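Local coordinates for glycoside hydrolase family 88 protein (Bacteroides vulgatus, PDB 4Q88), which is of uncharacterised function but probably acts as a carbohydrate-directed hydrolase, as expected for a member of glycoside hydrolase family 88, at residues Arg22-Tyr27 against Lys58-Tyr63. Numbering follows the deposited sequence.
Sequences RVNQRY and KDYLQY
Tyr60 reaches from helix 58-70 to helix 13-30 and sets one face of its ring against Asn24 and its edge against Gln25. Its CB leaves the backbone toward the other helix, and CG, anti to the carbonyl carbon (chi1 -65°), starts the ring under the Asn24 amide. ND2 of Asn24 sits 3.6 Å from CG of Tyr60 and over the ring centre, with amide and ring planes 67° apart. The same ND2 bonds to Asn48, and OD1 of Asn24 to Tyr44, so helix 39-55 fixes this amide over the ring. Farther out, CE1 of Tyr60 lies 4.0 Å from CG of Gln25. At the tip, Gln25 NE2 donates to Tyr60 OH over 3.0 Å in a bent bond (138°); this hydroxyl also bonds to His21 ND1. One turn on, Tyr63 OH approaches CE2 of Tyr27 at 3.6 Å. A water donates to Tyr63 OH and makes a weak, long link to Tyr27 OH, while His31 O also bonds the Tyr63 hydroxyl. The axes of segments 22-27 and 58-63 come within 11.7 Å, bridged mainly by tyrosines, a packing between helices of the (alpha/alpha)6 barrel expected of glycoside hydrolase family 88.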
loop_
_atom_site.group_PDB
_atom_site.type_symbol
_atom_site.label_atom_id
_atom_site.label_comp_id
_atom_site.label_asym_id
_atom_site.label_seq_id
_atom_site.Cartn_x
_atom_site.Cartn_y
_atom_site.Cartn_z
ATOM N N ARG A 22 -13.910 12.853 9.372
ATOM C CA ARG A 22 -14.969 12.987 8.359
ATOM C C ARG A 22 -14.937 11.815 7.381
ATOM O O ARG A 22 -15.937 11.117 7.150
ATOM C CB ARG A 22 -14.815 14.300 7.598
ATOM C CG ARG A 22 -15.986 14.566 6.687
ATOM C CD ARG A 22 -15.783 15.670 5.676
ATOM N NE ARG A 22 -14.850 16.732 6.046
ATOM C CZ ARG A 22 -14.228 17.498 5.155
ATOM N NH1 ARG A 22 -14.425 17.332 3.846
ATOM N NH2 ARG A 22 -13.364 18.410 5.557
ATOM N N VAL A 23 -13.746 11.557 6.838
ATOM C CA VAL A 23 -13.550 10.460 5.863
ATOM C C VAL A 23 -13.804 9.093 6.466
ATOM O O VAL A 23 -14.516 8.275 5.876
ATOM C CB VAL A 23 -12.129 10.518 5.252
ATOM C CG1 VAL A 23 -11.809 9.295 4.398
ATOM C CG2 VAL A 23 -11.948 11.804 4.475
ATOM N N ASN A 24 -13.264 8.858 7.660
ATOM C CA ASN A 24 -13.359 7.539 8.242
ATOM C C ASN A 24 -14.766 7.265 8.748
ATOM O O ASN A 24 -15.253 6.143 8.607
ATOM C CB ASN A 24 -12.317 7.301 9.340
ATOM C CG ASN A 24 -11.816 5.859 9.352
ATOM O OD1 ASN A 24 -11.852 5.161 8.316
ATOM N ND2 ASN A 24 -11.382 5.387 10.516
ATOM N N GLN A 25 -15.415 8.273 9.331
ATOM C CA GLN A 25 -16.786 8.080 9.811
ATOM C C GLN A 25 -17.764 7.862 8.694
ATOM O O GLN A 25 -18.633 7.014 8.819
ATOM C CB GLN A 25 -17.223 9.204 10.714
ATOM C CG GLN A 25 -16.504 9.050 12.029
ATOM C CD GLN A 25 -16.635 10.231 12.942
ATOM O OE1 GLN A 25 -17.489 11.101 12.749
ATOM N NE2 GLN A 25 -15.772 10.272 13.961
ATOM N N ARG A 26 -17.594 8.576 7.600
ATOM C CA ARG A 26 -18.447 8.368 6.420
ATOM C C ARG A 26 -18.329 6.941 5.957
ATOM O O ARG A 26 -19.340 6.257 5.742
ATOM C CB ARG A 26 -18.075 9.324 5.302
ATOM C CG ARG A 26 -18.979 9.219 4.060
ATOM C CD ARG A 26 -18.285 9.700 2.808
ATOM N NE ARG A 26 -18.808 9.090 1.583
ATOM C CZ ARG A 26 -18.272 8.039 0.939
ATOM N NH1 ARG A 26 -17.157 7.398 1.392
ATOM N NH2 ARG A 26 -18.868 7.610 -0.185
ATOM N N TYR A 27 -17.093 6.450 5.820
ATOM C CA TYR A 27 -16.912 5.090 5.313
ATOM C C TYR A 27 -17.531 4.035 6.259
ATOM O O TYR A 27 -18.283 3.156 5.818
ATOM C CB TYR A 27 -15.412 4.800 5.055
ATOM C CG TYR A 27 -15.237 3.461 4.462
ATOM C CD1 TYR A 27 -15.374 3.276 3.097
ATOM C CD2 TYR A 27 -14.981 2.365 5.249
ATOM C CE1 TYR A 27 -15.269 2.026 2.539
ATOM C CE2 TYR A 27 -14.873 1.108 4.705
ATOM C CZ TYR A 27 -15.006 0.951 3.344
ATOM O OH TYR A 27 -14.890 -0.292 2.780
ATOM N N LYS A 58 -11.468 3.965 19.971
ATOM C CA LYS A 58 -11.906 2.578 20.197
ATOM C C LYS A 58 -13.016 2.085 19.285
ATOM O O LYS A 58 -13.116 0.896 19.070
ATOM C CB LYS A 58 -12.291 2.335 21.669
ATOM C CG LYS A 58 -11.086 2.279 22.595
ATOM C CD LYS A 58 -11.535 2.270 24.064
ATOM C CE LYS A 58 -10.365 2.248 25.047
ATOM N NZ LYS A 58 -9.700 3.580 25.206
ATOM N N ASP A 59 -13.843 2.979 18.747
ATOM C CA ASP A 59 -14.869 2.572 17.768
ATOM C C ASP A 59 -14.223 2.138 16.440
ATOM O O ASP A 59 -14.633 1.169 15.812
ATOM C CB ASP A 59 -15.842 3.730 17.510
ATOM C CG ASP A 59 -16.692 4.056 18.749
ATOM O OD1 ASP A 59 -16.987 3.145 19.542
ATOM O OD2 ASP A 59 -17.001 5.225 18.947
ATOM N N TYR A 60 -13.203 2.869 16.026
ATOM C CA TYR A 60 -12.501 2.535 14.785
ATOM C C TYR A 60 -11.808 1.199 14.974
ATOM O O TYR A 60 -11.845 0.345 14.110
ATOM C CB TYR A 60 -11.477 3.608 14.384
ATOM C CG TYR A 60 -12.009 4.969 14.027
ATOM C CD1 TYR A 60 -13.334 5.178 13.629
ATOM C CD2 TYR A 60 -11.166 6.041 14.008
ATOM C CE1 TYR A 60 -13.786 6.452 13.287
ATOM C CE2 TYR A 60 -11.611 7.299 13.687
ATOM C CZ TYR A 60 -12.926 7.502 13.333
ATOM O OH TYR A 60 -13.344 8.781 13.033
ATOM N N LEU A 61 -11.242 0.971 16.153
ATOM C CA LEU A 61 -10.596 -0.312 16.431
ATOM C C LEU A 61 -11.596 -1.468 16.334
ATOM O O LEU A 61 -11.325 -2.531 15.765
ATOM C CB LEU A 61 -9.950 -0.294 17.817
ATOM C CG LEU A 61 -9.036 -1.482 18.120
ATOM C CD1 LEU A 61 -7.805 -1.348 17.230
ATOM C CD2 LEU A 61 -8.695 -1.447 19.627
ATOM N N GLN A 62 -12.778 -1.254 16.898
ATOM C CA GLN A 62 -13.784 -2.284 16.924
ATOM C C GLN A 62 -14.268 -2.573 15.516
ATOM O O GLN A 62 -14.686 -3.705 15.236
ATOM C CB GLN A 62 -14.996 -1.833 17.759
ATOM C CG GLN A 62 -15.973 -2.986 18.033
ATOM C CD GLN A 62 -15.320 -4.062 18.878
ATOM O OE1 GLN A 62 -14.636 -3.757 19.835
ATOM N NE2 GLN A 62 -15.505 -5.314 18.517
ATOM N N TYR A 63 -14.209 -1.589 14.621
ATOM C CA TYR A 63 -14.583 -1.860 13.213
ATOM C C TYR A 63 -13.646 -2.912 12.582
ATOM O O TYR A 63 -14.114 -3.842 11.873
ATOM C CB TYR A 63 -14.624 -0.562 12.409
ATOM C CG TYR A 63 -15.218 -0.650 11.033
ATOM C CD1 TYR A 63 -14.412 -0.910 9.937
ATOM C CD2 TYR A 63 -16.572 -0.398 10.800
ATOM C CE1 TYR A 63 -14.931 -0.977 8.659
ATOM C CE2 TYR A 63 -17.113 -0.484 9.505
ATOM C CZ TYR A 63 -16.267 -0.774 8.433
ATOM O OH TYR A 63 -16.726 -0.824 7.137
HETATM O O HOH W 1 -16.143 -2.367 5.193
#